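Side-chain contacts in uncharacterized protein A6V7T0 (Pseudomonas aeruginosa, PDB 3K12), which is of unknown function but belongs to the YjgF-like superfamily, here a trimer whose subunits each pack helices against a mixed beta sheet: residues E3-V8 / M14-N19; A12-A15 / T20-I23; E44-L49 / V106-V111; A74-V79 / R92-A97. All coordinates share one frame; numbering follows the deposited sequence. Where two conformers were deposited one is given.

Contact 1 (E3-V8 / M14-N19)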
loop_
_atom_site.group_PDB
_atom_site.type_symbol
_atom_site.label_atom_id
_atom_site.label_comp_id
_atom_site.label_asym_id
_atom_site.label_seq_id
_atom_site.Cartn_x
_atom_site.Cartn_y
_atom_site.Cartn_z
ATOM N N GLU D 3 13.693 14.012 -3.981
ATOM C CA GLU D 3 13.967 14.865 -2.829
ATOM C C GLU D 3 13.385 14.185 -1.595
ATOM O O GLU D 3 12.233 13.740 -1.629
ATOM C CB GLU D 3 13.324 16.236 -3.004
ATOM C CG GLU D 3 13.927 17.101 -4.117
ATOM C CD GLU D 3 13.049 18.307 -4.493
ATOM O OE1 GLU D 3 12.531 18.995 -3.578
ATOM O OE2 GLU D 3 12.883 18.569 -5.709
ATOM N N ARG D 4 14.171 14.077 -0.535
ATOM C CA ARG D 4 13.754 13.458 0.697
ATOM C C ARG D 4 13.728 14.454 1.839
ATOM O O ARG D 4 14.556 15.391 1.897
ATOM C CB ARG D 4 14.692 12.314 1.066
ATOM C CG ARG D 4 14.550 11.158 0.103
ATOM C CD ARG D 4 15.475 10.019 0.501
ATOM N NE ARG D 4 15.266 8.850 -0.360
ATOM C CZ ARG D 4 15.876 8.698 -1.519
ATOM N NH1 ARG D 4 16.714 9.630 -1.967
ATOM N NH2 ARG D 4 15.640 7.610 -2.256
ATOM N N PHE D 5 12.816 14.209 2.771
ATOM C CA PHE D 5 12.562 15.110 3.910
ATOM C C PHE D 5 12.512 14.339 5.210
ATOM O O PHE D 5 11.917 13.253 5.279
ATOM C CB PHE D 5 11.266 15.940 3.677
ATOM C CG PHE D 5 11.267 16.672 2.357
ATOM C CD1 PHE D 5 10.925 16.012 1.168
ATOM C CD2 PHE D 5 11.660 18.011 2.282
ATOM C CE1 PHE D 5 10.977 16.660 -0.058
ATOM C CE2 PHE D 5 11.704 18.674 1.045
ATOM C CZ PHE D 5 11.352 17.997 -0.126
ATOM N N GLU D 6 13.112 14.894 6.257
ATOM C CA GLU D 6 13.139 14.310 7.580
ATOM C C GLU D 6 13.727 12.893 7.518
ATOM O O GLU D 6 13.055 11.895 7.778
ATOM C CB GLU D 6 11.744 14.358 8.238
ATOM C CG GLU D 6 11.307 15.791 8.503
ATOM C CD GLU D 6 9.922 15.931 9.124
ATOM O OE1 GLU D 6 9.442 14.997 9.792
ATOM O OE2 GLU D 6 9.339 17.010 8.944
ATOM N N VAL D 7 15.016 12.854 7.162
ATOM C CA VAL D 7 15.704 11.607 6.809
ATOM C C VAL D 7 16.688 11.210 7.881
ATOM O O VAL D 7 17.449 12.054 8.388
ATOM C CB VAL D 7 16.456 11.740 5.476
ATOM C CG1 VAL D 7 16.846 10.354 4.951
ATOM C CG2 VAL D 7 15.594 12.421 4.463
ATOM N N VAL D 8 16.626 9.940 8.239
ATOM C CA VAL D 8 17.553 9.298 9.173
ATOM C C VAL D 8 17.962 7.960 8.521
ATOM O O VAL D 8 17.421 7.589 7.460
ATOM C CB VAL D 8 16.911 9.093 10.583
ATOM C CG1 VAL D 8 16.557 10.465 11.235
ATOM C CG2 VAL D 8 15.656 8.241 10.522
HETATM N N MSE D 14 9.287 11.539 4.194
HETATM C CA MSE D 14 8.676 11.876 2.944
HETATM C C MSE D 14 9.670 11.846 1.794
HETATM O O MSE D 14 10.813 12.283 1.945
HETATM C CB MSE D 14 7.973 13.253 3.067
HETATM C CG MSE D 14 7.353 13.740 1.781
HETATM SE SE MSE D 14 6.257 15.329 2.005
HETATM C CE MSE D 14 7.616 16.552 2.784
ATOM N N ALA D 15 9.232 11.364 0.644
ATOM C CA ALA D 15 10.034 11.398 -0.573
ATOM C C ALA D 15 9.203 11.971 -1.706
ATOM O O ALA D 15 8.025 11.587 -1.877
ATOM C CB ALA D 15 10.579 9.988 -0.943
ATOM N N LEU D 16 9.777 12.896 -2.467
ATOM C CA LEU D 16 9.133 13.505 -3.608
ATOM C C LEU D 16 9.810 12.965 -4.871
ATOM O O LEU D 16 11.051 12.976 -4.985
ATOM C CB LEU D 16 9.289 15.034 -3.519
ATOM C CG LEU D 16 8.205 16.102 -3.656
ATOM C CD1 LEU D 16 8.898 17.427 -3.974
ATOM C CD2 LEU D 16 7.128 15.765 -4.690
ATOM N N HIS D 17 9.007 12.483 -5.801
ATOM C CA HIS D 17 9.475 12.003 -7.106
ATOM C C HIS D 17 8.701 12.729 -8.177
ATOM O O HIS D 17 7.544 12.414 -8.426
ATOM C CB HIS D 17 9.239 10.513 -7.236
ATOM C CG HIS D 17 9.702 9.951 -8.542
ATOM N ND1 HIS D 17 8.982 9.011 -9.251
ATOM C CD2 HIS D 17 10.810 10.208 -9.281
ATOM C CE1 HIS D 17 9.635 8.700 -10.355
ATOM N NE2 HIS D 17 10.743 9.418 -10.402
ATOM N N GLY D 18 9.325 13.748 -8.767
ATOM C CA GLY D 18 8.615 14.618 -9.689
ATOM C C GLY D 18 7.461 15.264 -8.933
ATOM O O GLY D 18 7.672 15.900 -7.888
ATOM N N ASN D 19 6.244 15.049 -9.408
ATOM C CA ASN D 19 5.099 15.620 -8.685
ATOM C C ASN D 19 4.261 14.595 -7.912
ATOM O O ASN D 19 3.086 14.808 -7.632
ATOM C CB ASN D 19 4.264 16.489 -9.618
ATOM C CG ASN D 19 4.984 17.793 -9.988
ATOM O OD1 ASN D 19 5.690 18.407 -9.163
ATOM N ND2 ASN D 19 4.824 18.203 -11.223
#
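Phe5 lays its side chain against Met14, present as selenomethionine, and brushes Leu16 further round the ring. Starting at CB of Phe5, the nearest neighbour is the methyl CE of Met14, 3.8 Å away. At CG the ring begins, and the same methyl sits 3.7 Å from that atom, approaching obliquely. CD1 is shared between this methyl and the backbone oxygen of Met14. One atom further on, Phe5 CE1 comes within 4.2 Å of Leu16 CB, which lies at the ring edge near its plane. The methyl gets there because the Met14 chain, extended through SE, bends at its last torsion (chi3 58°) and turns CE back to the ring.

Beneath these side chains the strands 3-5 and 14-17 run antiparallel as a beta hairpin at the edge of this chain's sheet. Glu3 and Leu16 form one hydrogen-bonded pair, with Leu16 N to Glu3 O the shorter bond at 2.7 Å. Phe5 N reaches Met14 O at 2.9 Å, whereas the return bond from Met14 N to Phe5 O is weak at 3.3 Å. Arg4 and Ala15, the non-hydrogen-bonded pair between them, turn to the other face. There the extended Arg4 chain carries NH2 to the backbone oxygens of Val60 and Gly58 of the second subunit, and Ala15 packs on Thr91 of that same subunit.

Contact 2 (A12-A15 / T20-I23)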
loop_
_atom_site.group_PDB
_atom_site.type_symbol
_atom_site.label_atom_id
_atom_site.label_comp_id
_atom_site.label_asym_id
_atom_site.label_seq_id
_atom_site.Cartn_x
_atom_site.Cartn_y
_atom_site.Cartn_z
ATOM N N ALA D 12 13.167 7.971 5.394
ATOM C CA ALA D 12 12.746 9.355 5.147
ATOM C C ALA D 12 11.275 9.414 5.541
ATOM O O ALA D 12 10.512 8.492 5.229
ATOM C CB ALA D 12 12.870 9.692 3.711
ATOM N N GLU D 13 10.845 10.493 6.206
ATOM C CA GLU D 13 9.419 10.644 6.439
ATOM C C GLU D 13 8.657 10.848 5.129
ATOM O O GLU D 13 7.503 10.411 4.999
ATOM C CB GLU D 13 9.183 11.834 7.379
ATOM C CG GLU D 13 9.695 11.616 8.797
ATOM C CD GLU D 13 9.202 10.326 9.444
ATOM O OE1 GLU D 13 7.997 10.049 9.388
ATOM O OE2 GLU D 13 10.033 9.585 9.996
HETATM N N MSE D 14 9.287 11.539 4.194
HETATM C CA MSE D 14 8.676 11.876 2.944
HETATM C C MSE D 14 9.670 11.846 1.794
HETATM O O MSE D 14 10.813 12.283 1.945
HETATM C CB MSE D 14 7.973 13.253 3.067
HETATM C CG MSE D 14 7.353 13.740 1.781
HETATM SE SE MSE D 14 6.257 15.329 2.005
HETATM C CE MSE D 14 7.616 16.552 2.784
ATOM N N ALA D 15 9.232 11.364 0.644
ATOM C CA ALA D 15 10.034 11.398 -0.573
ATOM C C ALA D 15 9.203 11.971 -1.706
ATOM O O ALA D 15 8.025 11.587 -1.877
ATOM C CB ALA D 15 10.579 9.988 -0.943
ATOM N N THR D 20 4.893 13.489 -7.549
ATOM C CA THR D 20 4.253 12.507 -6.681
ATOM C C THR D 20 4.963 12.477 -5.336
ATOM O O THR D 20 6.198 12.479 -5.267
ATOM C CB THR D 20 4.236 11.119 -7.324
ATOM O OG1 THR D 20 3.561 11.211 -8.579
ATOM C CG2 THR D 20 3.476 10.119 -6.458
ATOM N N VAL D 21 4.181 12.500 -4.261
ATOM C CA VAL D 21 4.657 12.537 -2.899
ATOM C C VAL D 21 4.393 11.211 -2.216
ATOM O O VAL D 21 3.266 10.701 -2.262
ATOM C CB VAL D 21 3.834 13.604 -2.117
ATOM C CG1 VAL D 21 4.248 13.652 -0.657
ATOM C CG2 VAL D 21 3.957 14.968 -2.811
ATOM N N TYR D 22 5.412 10.659 -1.563
ATOM C CA TYR D 22 5.272 9.452 -0.753
ATOM C C TYR D 22 5.542 9.820 0.683
ATOM O O TYR D 22 6.588 10.391 0.980
ATOM C CB TYR D 22 6.270 8.329 -1.198
ATOM C CG TYR D 22 6.020 7.895 -2.626
ATOM C CD1 TYR D 22 5.219 6.776 -2.906
ATOM C CD2 TYR D 22 6.491 8.627 -3.688
ATOM C CE1 TYR D 22 4.910 6.396 -4.227
ATOM C CE2 TYR D 22 6.201 8.261 -5.027
ATOM C CZ TYR D 22 5.387 7.144 -5.277
ATOM O OH TYR D 22 5.099 6.777 -6.575
ATOM N N ILE D 23 4.609 9.510 1.575
ATOM C CA ILE D 23 4.797 9.678 3.002
ATOM C C ILE D 23 4.668 8.310 3.672
ATOM O O ILE D 23 3.669 7.592 3.480
ATOM C CB ILE D 23 3.763 10.697 3.582
ATOM C CG1 ILE D 23 4.031 12.092 3.001
ATOM C CG2 ILE D 23 3.851 10.690 5.107
ATOM C CD1 ILE D 23 2.921 13.089 3.348
#
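Met14 meets Val21 and Ile23 on one face of this hairpin, and here the packing is close. Its selenium lies 3.7 Å from Val21 CG1, the two side chains crossing at a slant, while its CG runs beside Ile23 CG1 at 3.9 Å, both side chains pointing the same way. Ile23 CG1 owes its place to a first torsion of -66°, which sets it opposite its own carbonyl carbon, beside the backbone N. Val21 instead uses the branch that stands opposite its backbone N (chi1 178°) and aims it at the selenium.

The other face is looser within the hairpin. Ala15 and Tyr22 are a hydrogen-bonded pair, Ala15 N to Tyr22 O and Tyr22 N to Ala15 O both measuring 2.8 Å, yet the Tyr22 ring heads off from Ala15 and gives it only an edge: CD2 stands 3.8 Å from Ala15 O. That face is taken up by the second subunit, with Thr91 against Ala15 and Val111 against Tyr22. Toward the partly exposed Glu13 the regular ladder is interrupted: Glu13 and Met14 together face Phe5, a classic beta bulge.

In the sheet, strand 12-17 lies between 3-7 and 20-26, and strand 20-26 is bonded onward to 106-113. Helix 35-52 covers the Met14 and Ile23 side, resting Leu49 on both residues and Leu50 on Val21.

Contact 3 (E44-L49 / V106-V111)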
loop_
_atom_site.group_PDB
_atom_site.type_symbol
_atom_site.label_atom_id
_atom_site.label_comp_id
_atom_site.label_asym_id
_atom_site.label_seq_id
_atom_site.Cartn_x
_atom_site.Cartn_y
_atom_site.Cartn_z
ATOM N N GLU D 44 -2.908 15.752 10.930
ATOM C CA GLU D 44 -2.225 17.042 10.993
ATOM C C GLU D 44 -0.761 16.949 10.562
ATOM O O GLU D 44 -0.278 17.841 9.848
ATOM C CB GLU D 44 -2.301 17.693 12.364
ATOM C CG GLU D 44 -1.495 18.971 12.342
ATOM C CD GLU D 44 -1.723 19.849 13.519
ATOM O OE1 GLU D 44 -1.922 21.066 13.300
ATOM O OE2 GLU D 44 -1.680 19.320 14.645
ATOM N N ASN D 45 -0.066 15.889 10.962
ATOM C CA ASN D 45 1.331 15.762 10.544
ATOM C C ASN D 45 1.432 15.540 9.030
ATOM O O ASN D 45 2.317 16.102 8.355
ATOM C CB ASN D 45 2.047 14.626 11.273
ATOM C CG ASN D 45 3.567 14.739 11.137
ATOM O OD1 ASN D 45 4.149 15.787 11.492
ATOM N ND2 ASN D 45 4.224 13.690 10.613
ATOM N N ILE D 46 0.496 14.763 8.461
ATOM C CA ILE D 46 0.415 14.658 7.007
ATOM C C ILE D 46 0.224 16.013 6.336
ATOM O O ILE D 46 0.850 16.330 5.334
ATOM C CB ILE D 46 -0.661 13.617 6.582
ATOM C CG1 ILE D 46 -0.195 12.200 6.975
ATOM C CG2 ILE D 46 -0.946 13.663 5.095
ATOM C CD1 ILE D 46 -1.344 11.185 7.113
ATOM N N ASP D 47 -0.675 16.817 6.921
ATOM C CA ASP D 47 -0.958 18.152 6.393
ATOM C C ASP D 47 0.313 18.995 6.344
ATOM O O ASP D 47 0.578 19.678 5.371
ATOM C CB ASP D 47 -2.021 18.867 7.271
ATOM C CG ASP D 47 -3.053 19.625 6.444
ATOM O OD1 ASP D 47 -3.618 19.059 5.515
ATOM O OD2 ASP D 47 -3.368 20.793 6.767
ATOM N N ARG D 48 1.055 18.957 7.447
ATOM C CA ARG D 48 2.291 19.759 7.596
ATOM C C ARG D 48 3.292 19.321 6.543
ATOM O O ARG D 48 3.873 20.147 5.853
ATOM C CB ARG D 48 2.862 19.595 8.981
ATOM C CG ARG D 48 4.201 20.282 9.188
ATOM C CD ARG D 48 4.786 19.968 10.552
ATOM N NE ARG D 48 5.204 18.578 10.670
ATOM C CZ ARG D 48 6.338 18.087 10.153
ATOM N NH1 ARG D 48 6.632 16.813 10.316
ATOM N NH2 ARG D 48 7.175 18.855 9.473
ATOM N N LEU D 49 3.452 18.000 6.414
ATOM C CA LEU D 49 4.380 17.460 5.443
ATOM C C LEU D 49 3.997 17.828 4.017
ATOM O O LEU D 49 4.827 18.336 3.257
ATOM C CB LEU D 49 4.470 15.940 5.596
ATOM C CG LEU D 49 5.258 15.411 6.787
ATOM C CD1 LEU D 49 5.012 13.929 7.048
ATOM C CD2 LEU D 49 6.751 15.680 6.564
ATOM N N VAL D 106 -3.709 3.462 15.272
ATOM C CA VAL D 106 -3.845 3.562 13.825
ATOM C C VAL D 106 -2.519 4.015 13.218
ATOM O O VAL D 106 -1.719 4.712 13.848
ATOM C CB VAL D 106 -5.003 4.527 13.415
ATOM C CG1 VAL D 106 -4.747 5.966 13.870
ATOM C CG2 VAL D 106 -5.294 4.435 11.903
ATOM N N GLU D 107 -2.289 3.591 11.981
ATOM C CA GLU D 107 -1.129 4.001 11.225
ATOM C C GLU D 107 -1.580 4.230 9.796
ATOM O O GLU D 107 -2.385 3.449 9.279
ATOM C CB GLU D 107 -0.050 2.928 11.286
ATOM C CG GLU D 107 1.213 3.287 10.476
ATOM C CD GLU D 107 2.433 2.410 10.792
ATOM O OE1 GLU D 107 3.480 2.579 10.097
ATOM O OE2 GLU D 107 2.380 1.584 11.724
HETATM N N MSE D 108 -1.096 5.297 9.171
HETATM C CA MSE D 108 -1.476 5.635 7.786
HETATM C C MSE D 108 -0.246 5.724 6.911
HETATM O O MSE D 108 0.833 6.167 7.363
HETATM C CB MSE D 108 -2.172 6.969 7.742
HETATM C CG MSE D 108 -3.550 6.875 8.385
HETATM SE SE MSE D 108 -4.541 8.517 8.156
HETATM C CE MSE D 108 -6.061 8.134 9.289
ATOM N N ILE D 109 -0.422 5.355 5.643
ATOM C CA ILE D 109 0.642 5.398 4.627
ATOM C C ILE D 109 0.074 6.113 3.412
ATOM O O ILE D 109 -1.037 5.783 2.960
ATOM C CB ILE D 109 1.081 3.968 4.196
ATOM C CG1 ILE D 109 1.279 3.068 5.410
ATOM C CG2 ILE D 109 2.366 4.059 3.349
ATOM C CD1 ILE D 109 1.315 1.542 5.067
ATOM N N VAL D 110 0.780 7.092 2.888
ATOM C CA VAL D 110 0.178 8.037 1.967
ATOM C C VAL D 110 0.918 8.187 0.642
ATOM O O VAL D 110 2.158 8.240 0.618
ATOM C CB VAL D 110 0.145 9.431 2.626
ATOM C CG1 VAL D 110 -0.426 10.495 1.698
ATOM C CG2 VAL D 110 -0.629 9.365 3.948
ATOM N N VAL D 111 0.162 8.253 -0.438
ATOM C CA VAL D 111 0.641 8.764 -1.717
ATOM C C VAL D 111 -0.203 9.972 -2.100
ATOM O O VAL D 111 -1.445 9.927 -1.971
ATOM C CB VAL D 111 0.560 7.694 -2.838
ATOM C CG1 VAL D 111 1.132 8.237 -4.129
ATOM C CG2 VAL D 111 1.357 6.482 -2.424
#
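Ile46 carries the contact from the helix, and its meeting with Val110 and Met108 is purely apolar. The methyl CD1 does the touching: it lies 3.7 Å from Val110 CG2, with the two side chains at an angle to each other, and 4.3 Å from the selenium of Met108, a selenomethionine. Val110 offers this branch because CG2 stands opposite its carbonyl carbon, CG1 taking the place opposite the backbone N (chi1 178°).

The hydrogen bonds lie elsewhere on the helix, not across this contact. Arg48 grips Asn45 OD1 side-on, through NE at 3.1 Å and NH1 at 2.9 Å. Both donors come from the same face of the amide plane, and the oxygen lies in the guanidinium plane. The other end of that amide, ND2, donates to Gln26 OE1, so its rotation is fixed from both ends.

Ionic pairs also link this helix to other parts of the chain: Arg48 with Glu6, and Asp47 with Arg57.

Strands 20-26 and 60-67, parallel to each other, are joined through helix 35-52, while strand 106-113 occupies the place between them. The arrangement is a split beta-alpha-beta unit, with the helix packed on the middle of the sheet in a two-layer alpha+beta fold.

Contact 4 (A74-V79 / R92-A97)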
loop_
_atom_site.group_PDB
_atom_site.type_symbol
_atom_site.label_atom_id
_atom_site.label_comp_id
_atom_site.label_asym_id
_atom_site.label_seq_id
_atom_site.Cartn_x
_atom_site.Cartn_y
_atom_site.Cartn_z
ATOM N N ALA D 74 -15.402 3.370 14.003
ATOM C CA ALA D 74 -16.300 4.517 13.919
ATOM C C ALA D 74 -15.617 5.843 14.253
ATOM O O ALA D 74 -15.867 6.851 13.578
ATOM C CB ALA D 74 -17.523 4.291 14.812
ATOM N N GLY D 75 -14.745 5.853 15.266
ATOM C CA GLY D 75 -13.996 7.063 15.650
ATOM C C GLY D 75 -13.021 7.524 14.581
ATOM O O GLY D 75 -12.910 8.727 14.302
ATOM N N LEU D 76 -12.330 6.564 13.968
ATOM C CA LEU D 76 -11.466 6.876 12.838
ATOM C C LEU D 76 -12.267 7.587 11.764
ATOM O O LEU D 76 -11.872 8.640 11.242
ATOM C CB LEU D 76 -10.899 5.560 12.266
ATOM C CG LEU D 76 -10.353 5.624 10.828
ATOM C CD1 LEU D 76 -9.030 6.334 10.842
ATOM C CD2 LEU D 76 -10.211 4.222 10.210
ATOM N N ASN D 77 -13.425 7.007 11.423
ATOM C CA ASN D 77 -14.192 7.572 10.320
ATOM C C ASN D 77 -14.848 8.911 10.643
ATOM O O ASN D 77 -15.033 9.724 9.751
ATOM C CB ASN D 77 -15.241 6.591 9.804
ATOM C CG ASN D 77 -14.623 5.383 9.174
ATOM O OD1 ASN D 77 -13.537 5.441 8.580
ATOM N ND2 ASN D 77 -15.294 4.253 9.310
ATOM N N GLN D 78 -15.155 9.120 11.922
ATOM C CA GLN D 78 -15.703 10.401 12.399
ATOM C C GLN D 78 -14.741 11.534 12.049
ATOM O O GLN D 78 -15.139 12.542 11.453
ATOM C CB GLN D 78 -15.947 10.326 13.909
ATOM C CG GLN D 78 -16.436 11.608 14.601
ATOM C CD GLN D 78 -16.264 11.512 16.126
ATOM O OE1 GLN D 78 -16.051 12.522 16.808
ATOM N NE2 GLN D 78 -16.322 10.302 16.655
ATOM N N VAL D 79 -13.466 11.347 12.377
ATOM C CA VAL D 79 -12.468 12.377 12.057
ATOM C C VAL D 79 -12.225 12.481 10.548
ATOM O O VAL D 79 -12.170 13.578 9.991
ATOM C CB VAL D 79 -11.141 12.121 12.820
ATOM C CG1 VAL D 79 -10.081 13.131 12.447
ATOM C CG2 VAL D 79 -11.407 12.133 14.317
ATOM N N ARG D 92 -8.889 5.068 -0.172
ATOM C CA ARG D 92 -8.409 4.490 1.071
ATOM C C ARG D 92 -8.670 2.998 1.105
ATOM O O ARG D 92 -9.540 2.487 0.406
ATOM C CB ARG D 92 -8.966 5.218 2.303
ATOM C CG ARG D 92 -10.441 5.539 2.261
ATOM C CD ARG D 92 -10.960 5.992 3.625
ATOM N NE ARG D 92 -11.332 4.887 4.500
ATOM C CZ ARG D 92 -11.775 5.061 5.743
ATOM N NH1 ARG D 92 -11.866 6.296 6.251
ATOM N NH2 ARG D 92 -12.088 4.012 6.496
ATOM N N ALA D 93 -7.923 2.319 1.939
ATOM C CA ALA D 93 -8.176 0.905 2.222
ATOM C C ALA D 93 -7.812 0.664 3.669
ATOM O O ALA D 93 -6.672 0.919 4.074
ATOM C CB ALA D 93 -7.380 0.003 1.294
ATOM N N CYS D 94 -8.775 0.199 4.448
ATOM C CA CYS D 94 -8.596 0.063 5.889
ATOM C C CYS D 94 -8.780 -1.378 6.257
ATOM O O CYS D 94 -9.751 -1.995 5.820
ATOM C CB CYS D 94 -9.659 0.895 6.609
ATOM S SG CYS D 94 -9.593 0.773 8.458
ATOM N N SER D 95 -7.852 -1.904 7.044
ATOM C CA SER D 95 -7.987 -3.254 7.606
ATOM C C SER D 95 -7.401 -3.288 9.023
ATOM O O SER D 95 -6.764 -2.320 9.467
ATOM C CB SER D 95 -7.320 -4.270 6.671
ATOM O OG SER D 95 -5.902 -4.090 6.655
ATOM N N LEU D 96 -7.625 -4.367 9.751
ATOM C CA LEU D 96 -7.131 -4.444 11.117
ATOM C C LEU D 96 -5.725 -5.011 11.058
ATOM O O LEU D 96 -5.429 -5.911 10.245
ATOM C CB LEU D 96 -8.057 -5.319 11.968
ATOM C CG LEU D 96 -9.470 -4.750 12.177
ATOM C CD1 LEU D 96 -10.366 -5.716 12.965
ATOM C CD2 LEU D 96 -9.489 -3.410 12.885
ATOM N N ALA D 97 -4.831 -4.447 11.862
ATOM C CA ALA D 97 -3.442 -4.890 11.864
ATOM C C ALA D 97 -2.862 -4.768 13.259
ATOM O O ALA D 97 -3.285 -3.914 14.034
ATOM C CB ALA D 97 -2.616 -4.083 10.869
#
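Asn77 and Arg92 meet through a single oxygen. The guanidinium grips OD1 end-on, with NH2 at 2.9 Å and NH1 at 3.0 Å from that atom, and the oxygen sits at the edge of the group, near its plane. Both bonds are clearly bent, as expected when two donors of one group converge on one acceptor. The amide and guanidinium planes are turned 41° apart.

Beside this polar pair Leu76 CD2 touches Cys94 SG at 3.9 Å and lies 4.2 Å from Arg92 NH2, approaching the guanidinium obliquely. The Leu76 side chain comes from the opposite direction to that of Arg92, helix facing strand.

Further out, the bend of the arginine chain at chi3 (-85°) brings its end up from the strand to the helix. Trp80 supplies a cation-pi partner for it, while Tyr73 of the same helix and Ile65 of strand 60-67 pack on both Arg92 and Cys94. These elements form the beta-alpha-beta unit of strand 60-67, helix 73-83 and strand 91-96. Along its backbone, strand 91-96 is hydrogen-bonded to the third subunit from Arg92 and Leu96.

Across these segments, then, the arginine is met by a neutral amide oxygen rather than a carboxylate, and the two converging N-H groups fix which end of the Asn77 amide faces the strand.

All four contacts draw on one mixed sheet. Contacts 1 and 2 share Met14 and Ala15 on strand 12-17, with centres 5 Å apart, and build the side of the sheet made by the first three strands. Both close before contact 3 opens. Contact 3 lies near the centre of the subunit, 10 Å from contact 2 between centres; Ile23 N reaches Val110 O at 2.9 Å. Contact 4 is on the opposite side of the chain's centre from contacts 1 and 2, yet Leu76 CD1 meets Met108 CE of contact 3. Its segments fall in sequence between those of contact 3. Strand 106-113, last in the chain, pairs with strands 20-26 and 60-67 and so joins the N-terminal strands to the beta-alpha-beta unit of contact 4.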